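Local coordinates for protein tryptophan synthase alpha-subunit (Pyrococcus furiosus, PDB 1GEQ) that cleaves indoleglycerol phosphate to indole and glyceraldehyde 3-phosphate as the alpha subunit of tryptophan synthase, the enzyme of the last step of tryptophan biosynthesis, at residues Asp110-Val115 / Glu132-Val137; Phe198-Arg203 / Glu243-Ile248. All coordinates share one frame; numbering follows the deposited sequence.

Interaction 1: Asp110-Val115 / Glu132-Val137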
loop_
_atom_site.group_PDB
_atom_site.type_symbol
_atom_site.label_atom_id
_atom_site.label_comp_id
_atom_site.label_asym_id
_atom_site.label_seq_id
_atom_site.Cartn_x
_atom_site.Cartn_y
_atom_site.Cartn_z
ATOM N N ASP A 110 -4.466 -10.693 -0.337
ATOM C CA ASP A 110 -5.813 -10.406 -0.823
ATOM C C ASP A 110 -5.851 -9.556 -2.089
ATOM O O ASP A 110 -6.636 -9.819 -3.005
ATOM C CB ASP A 110 -6.612 -9.721 0.277
ATOM C CG ASP A 110 -6.635 -10.527 1.554
ATOM O OD1 ASP A 110 -5.965 -10.126 2.527
ATOM O OD2 ASP A 110 -7.315 -11.572 1.572
ATOM N N GLY A 111 -5.000 -8.539 -2.139
ATOM C CA GLY A 111 -4.980 -7.676 -3.303
ATOM C C GLY A 111 -3.577 -7.330 -3.737
ATOM O O GLY A 111 -2.616 -7.547 -2.996
ATOM N N ILE A 112 -3.457 -6.795 -4.950
ATOM C CA ILE A 112 -2.151 -6.420 -5.465
ATOM C C ILE A 112 -2.173 -5.081 -6.192
ATOM O O ILE A 112 -3.130 -4.735 -6.893
ATOM C CB ILE A 112 -1.586 -7.490 -6.416
ATOM C CG1 ILE A 112 -0.159 -7.110 -6.826
ATOM C CG2 ILE A 112 -2.477 -7.621 -7.643
ATOM C CD1 ILE A 112 0.691 -8.287 -7.252
ATOM N N LEU A 113 -1.094 -4.333 -6.001
ATOM C CA LEU A 113 -0.929 -3.032 -6.619
ATOM C C LEU A 113 0.409 -3.022 -7.345
ATOM O O LEU A 113 1.464 -3.163 -6.722
ATOM C CB LEU A 113 -0.954 -1.932 -5.555
ATOM C CG LEU A 113 -0.529 -0.519 -5.981
ATOM C CD1 LEU A 113 -1.306 -0.049 -7.205
ATOM C CD2 LEU A 113 -0.762 0.432 -4.821
ATOM N N VAL A 114 0.355 -2.887 -8.665
ATOM C CA VAL A 114 1.564 -2.837 -9.471
ATOM C C VAL A 114 1.747 -1.371 -9.844
ATOM O O VAL A 114 1.034 -0.834 -10.691
ATOM C CB VAL A 114 1.433 -3.703 -10.739
ATOM C CG1 VAL A 114 2.768 -3.741 -11.488
ATOM C CG2 VAL A 114 1.018 -5.110 -10.353
ATOM N N VAL A 115 2.702 -0.739 -9.178
ATOM C CA VAL A 115 3.023 0.669 -9.348
ATOM C C VAL A 115 3.234 1.151 -10.775
ATOM O O VAL A 115 2.642 2.144 -11.197
ATOM C CB VAL A 115 4.286 1.025 -8.536
ATOM C CG1 VAL A 115 4.518 2.520 -8.566
ATOM C CG2 VAL A 115 4.136 0.536 -7.110
ATOM N N GLU A 132 -6.899 -15.894 -10.706
ATOM C CA GLU A 132 -6.149 -16.391 -9.562
ATOM C C GLU A 132 -6.792 -15.994 -8.238
ATOM O O GLU A 132 -6.304 -16.349 -7.168
ATOM C CB GLU A 132 -4.701 -15.896 -9.617
ATOM C CG GLU A 132 -3.913 -16.423 -10.807
ATOM C CD GLU A 132 -3.985 -17.940 -10.947
ATOM O OE1 GLU A 132 -3.906 -18.645 -9.917
ATOM O OE2 GLU A 132 -4.116 -18.425 -12.091
ATOM N N GLY A 133 -7.893 -15.256 -8.318
ATOM C CA GLY A 133 -8.595 -14.844 -7.115
ATOM C C GLY A 133 -7.933 -13.717 -6.345
ATOM O O GLY A 133 -8.055 -13.644 -5.127
ATOM N N ILE A 134 -7.227 -12.839 -7.051
ATOM C CA ILE A 134 -6.562 -11.712 -6.408
ATOM C C ILE A 134 -7.240 -10.407 -6.802
ATOM O O ILE A 134 -7.503 -10.168 -7.978
ATOM C CB ILE A 134 -5.065 -11.644 -6.799
ATOM C CG1 ILE A 134 -4.312 -12.808 -6.151
ATOM C CG2 ILE A 134 -4.458 -10.306 -6.347
ATOM C CD1 ILE A 134 -4.272 -12.731 -4.629
ATOM N N LYS A 135 -7.532 -9.571 -5.812
ATOM C CA LYS A 135 -8.177 -8.290 -6.069
ATOM C C LYS A 135 -7.170 -7.264 -6.582
ATOM O O LYS A 135 -6.007 -7.242 -6.161
ATOM C CB LYS A 135 -8.859 -7.775 -4.801
ATOM C CG LYS A 135 -10.191 -8.465 -4.502
ATOM C CD LYS A 135 -10.805 -7.968 -3.197
ATOM C CE LYS A 135 -12.185 -8.582 -2.968
ATOM N NZ LYS A 135 -12.768 -8.143 -1.667
ATOM N N THR A 136 -7.621 -6.409 -7.493
ATOM C CA THR A 136 -6.740 -5.410 -8.073
ATOM C C THR A 136 -6.864 -4.036 -7.437
ATOM O O THR A 136 -7.958 -3.589 -7.090
ATOM C CB THR A 136 -6.999 -5.251 -9.588
ATOM O OG1 THR A 136 -8.373 -4.904 -9.796
ATOM C CG2 THR A 136 -6.682 -6.552 -10.332
ATOM N N VAL A 137 -5.720 -3.383 -7.281
ATOM C CA VAL A 137 -5.658 -2.033 -6.742
ATOM C C VAL A 137 -4.879 -1.234 -7.785
ATOM O O VAL A 137 -3.794 -1.642 -8.198
ATOM C CB VAL A 137 -4.890 -1.985 -5.407
ATOM C CG1 VAL A 137 -4.820 -0.548 -4.886
ATOM C CG2 VAL A 137 -5.554 -2.877 -4.400
HETATM O O HOH W 1 -8.917 -11.916 -2.562
HETATM O O HOH W 2 -2.233 -2.533 -10.153
#

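Interaction 2: Phe198-Arg203 / Glu243-Ile248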
loop_
_atom_site.group_PDB
_atom_site.type_symbol
_atom_site.label_atom_id
_atom_site.label_comp_id
_atom_site.label_asym_id
_atom_site.label_seq_id
_atom_site.Cartn_x
_atom_site.Cartn_y
_atom_site.Cartn_z
ATOM N N PHE A 198 -1.405 10.577 0.814
ATOM C CA PHE A 198 -0.972 11.936 0.546
ATOM C C PHE A 198 0.145 12.436 1.460
ATOM O O PHE A 198 0.390 13.639 1.522
ATOM C CB PHE A 198 -2.175 12.878 0.664
ATOM C CG PHE A 198 -3.258 12.651 -0.376
ATOM C CD1 PHE A 198 -4.530 13.184 -0.183
ATOM C CD2 PHE A 198 -2.994 11.972 -1.564
ATOM C CE1 PHE A 198 -5.517 13.056 -1.161
ATOM C CE2 PHE A 198 -3.969 11.837 -2.543
ATOM C CZ PHE A 198 -5.237 12.380 -2.343
ATOM N N GLY A 199 0.793 11.526 2.184
ATOM C CA GLY A 199 1.878 11.923 3.068
ATOM C C GLY A 199 1.393 12.466 4.400
ATOM O O GLY A 199 1.887 13.480 4.891
ATOM N N VAL A 200 0.411 11.782 4.975
ATOM C CA VAL A 200 -0.159 12.165 6.256
ATOM C C VAL A 200 0.904 12.106 7.355
ATOM O O VAL A 200 1.723 11.191 7.373
ATOM C CB VAL A 200 -1.329 11.216 6.603
ATOM C CG1 VAL A 200 -1.682 11.311 8.074
ATOM C CG2 VAL A 200 -2.529 11.560 5.730
ATOM N N SER A 201 0.893 13.076 8.263
ATOM C CA SER A 201 1.872 13.103 9.357
ATOM C C SER A 201 1.256 13.584 10.670
ATOM O O SER A 201 1.876 13.476 11.727
ATOM C CB SER A 201 3.064 14.002 8.991
ATOM O OG SER A 201 2.669 15.356 8.865
ATOM N N LYS A 202 0.032 14.103 10.611
ATOM C CA LYS A 202 -0.633 14.594 11.816
ATOM C C LYS A 202 -2.138 14.316 11.871
ATOM O O LYS A 202 -2.796 14.120 10.846
ATOM C CB LYS A 202 -0.358 16.090 11.984
ATOM C CG LYS A 202 -0.649 16.917 10.754
ATOM C CD LYS A 202 0.328 18.077 10.642
ATOM C CE LYS A 202 0.287 18.962 11.871
ATOM N NZ LYS A 202 1.445 19.897 11.886
ATOM N N ARG A 203 -2.667 14.286 13.093
ATOM C CA ARG A 203 -4.080 14.003 13.341
ATOM C C ARG A 203 -5.048 14.790 12.459
ATOM O O ARG A 203 -5.998 14.224 11.922
ATOM C CB ARG A 203 -4.403 14.247 14.823
ATOM C CG ARG A 203 -5.867 14.044 15.195
ATOM C CD ARG A 203 -6.387 12.654 14.852
ATOM N NE ARG A 203 -7.815 12.545 15.151
ATOM C CZ ARG A 203 -8.611 11.576 14.711
ATOM N NH1 ARG A 203 -8.128 10.609 13.946
ATOM N NH2 ARG A 203 -9.903 11.590 15.024
ATOM N N GLU A 243 -1.434 5.729 17.134
ATOM C CA GLU A 243 -2.362 6.156 18.166
ATOM C C GLU A 243 -2.624 7.649 18.050
ATOM O O GLU A 243 -3.771 8.094 18.125
ATOM C CB GLU A 243 -1.812 5.813 19.550
ATOM C CG GLU A 243 -2.388 4.535 20.115
ATOM C CD GLU A 243 -1.670 4.062 21.365
ATOM O OE1 GLU A 243 -1.302 4.909 22.206
ATOM O OE2 GLU A 243 -1.487 2.835 21.505
ATOM N N GLU A 244 -1.561 8.422 17.859
ATOM C CA GLU A 244 -1.695 9.864 17.713
ATOM C C GLU A 244 -2.570 10.202 16.501
ATOM O O GLU A 244 -3.426 11.086 16.562
ATOM C CB GLU A 244 -0.315 10.501 17.535
ATOM C CG GLU A 244 -0.355 11.955 17.078
ATOM C CD GLU A 244 0.982 12.418 16.510
ATOM O OE1 GLU A 244 1.021 13.483 15.854
ATOM O OE2 GLU A 244 1.993 11.712 16.725
ATOM N N LEU A 245 -2.346 9.498 15.400
ATOM C CA LEU A 245 -3.114 9.748 14.190
ATOM C C LEU A 245 -4.574 9.344 14.351
ATOM O O LEU A 245 -5.452 9.896 13.689
ATOM C CB LEU A 245 -2.485 9.004 13.013
ATOM C CG LEU A 245 -1.083 9.505 12.653
ATOM C CD1 LEU A 245 -0.512 8.667 11.517
ATOM C CD2 LEU A 245 -1.152 10.976 12.263
ATOM N N LEU A 246 -4.830 8.380 15.231
ATOM C CA LEU A 246 -6.188 7.928 15.490
ATOM C C LEU A 246 -6.835 8.822 16.545
ATOM O O LEU A 246 -8.036 8.718 16.807
ATOM C CB LEU A 246 -6.190 6.470 15.965
ATOM C CG LEU A 246 -5.902 5.405 14.898
ATOM C CD1 LEU A 246 -6.004 4.013 15.504
ATOM C CD2 LEU A 246 -6.889 5.553 13.756
ATOM N N GLY A 247 -6.027 9.695 17.141
ATOM C CA GLY A 247 -6.511 10.606 18.158
ATOM C C GLY A 247 -7.006 9.911 19.417
ATOM O O GLY A 247 -7.812 10.479 20.154
ATOM N N ILE A 248 -6.537 8.696 19.684
ATOM C CA ILE A 248 -6.994 7.973 20.867
ATOM C C ILE A 248 -7.098 8.841 22.114
ATOM O O ILE A 248 -8.201 8.833 22.704
ATOM C CB ILE A 248 -6.083 6.749 21.174
ATOM C CG1 ILE A 248 -4.612 7.170 21.158
ATOM C CG2 ILE A 248 -6.358 5.637 20.172
ATOM C CD1 ILE A 248 -4.241 8.246 22.155
#

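Interaction 1: Asp110-Val115 / Glu132-Val137
Three backbone hydrogen bonds run between D110-I112 and K135-V137, pairing strand 111-114 with strand 135-140 in parallel; their short axes are turned 34° from each other. K135 N donates a hydrogen bond to D110 O at 3.0 Å; I112 then grips the partner strand twice, its N donating to K135 O and its O accepting from V137 N, both at 2.9 Å. Beyond these bonds V114 N and V137 O are joined through a water. A second water joins the carbonyls of D110 and G133. G111 suits its place because a CB there would press on K135 O, which its CA already approaches at 3.1 Å.

Apolar pairs form on both faces of the sheet. On the helix-covered face CG2 of I112 meets CG2 of I134 at 3.6 Å; the I134 methyl is placed there by lying anti to its own backbone N, while F100 and L101 of helix 97-107 cover I112. On the other face the beta-branched V137 sets its CB 3.9 Å from L113 CB, and L113 CD1 lies against V137 O. L113 also touches Y161 and lies about 5 Å, side chain to side chain, from the proton acceptor E36. With an alanine here, the isopropyl group lost beyond CB would probably leave a gap beside V137 and Y161, next to the catalytic glutamate.

Strand 111-114, helix 122-132 and strand 135-140 form a beta-alpha-beta unit, the helix ending in a Schellman motif at G133; such units build the eight-stranded TIM barrel of this enzyme, with L113 and V137 facing its interior.

Interaction 2: Phe198-Arg203 / Glu243-Ile248
R203 and L245 bring their CA atoms to 4.4 Å where the first turn of helix 203-211, with K202 as its N-cap residue, meets the last turn of helix 235-246. The polar centre is the R203 guanidinium, whose NH1 donates to L245 O at 2.8 Å in a bond bent to 154° at the hydrogen. The acceptor lies at the edge of the guanidinium, near its plane, whereas L246 O and G247 CA lie over one face, both offset toward its rim. Carbonyls of a last helical turn lack the full set of helical N-H partners, and an arginine reaching in from the side is well suited to bind one of them. CG of R203 stands anti to the backbone N (chi1 177°) and the chain bends about CB-CG (chi2 57°), carrying CB past E244 O at 3.7 Å and turning the head group toward the helix end. G247 has positive phi, and a CB on it would run into R203 NE, so glycine suits this place twice over.

L245 supplies the apolar half. Although L245 starts out away from the loop, its CD2 methyl turns back to rest on the backbone of K202, 3.5 Å from C, and comes within 4.2 Å of V200 CG1. V200 is a compact branched residue fitted between this leucine, helix 203-211 and V217, while L245 itself also reaches V219 of strand 216-219. Nearby, S201 N is hydrogen-bonded to H205 ND1.

G247 closes helix 235-246 with a Schellman motif, I248 N hydrogen-bonding back to E243 O and G247 N to E244 O. The contact thus docks the capped C-terminal helix of the TIM barrel onto the loop that follows strand 194-197 and the first turn of helix 203-211.

Interaction 1 is buried, its centre about 11 Å from the centre of the chain, whereas interaction 2 is partly buried, its centre about 17 Å from that point, on the opposite side. Their centres are about 26 Å apart and they share no element: 110-115/132-137 joins two adjacent strands of the barrel wall, 198-203/243-248 a loop with the start of helix 203-211, and the C-terminal helix outside that wall. Repeated main-chain bonding with aliphatic packing dominates the first; a single arginine-to-carbonyl bond and one leucine methyl carry much of the second. Both include a Schellman glycine, G133 one residue ahead of a strand and G247 next to the chain terminus. Interaction 1 adjoins the active site, while interaction 2 is peripheral.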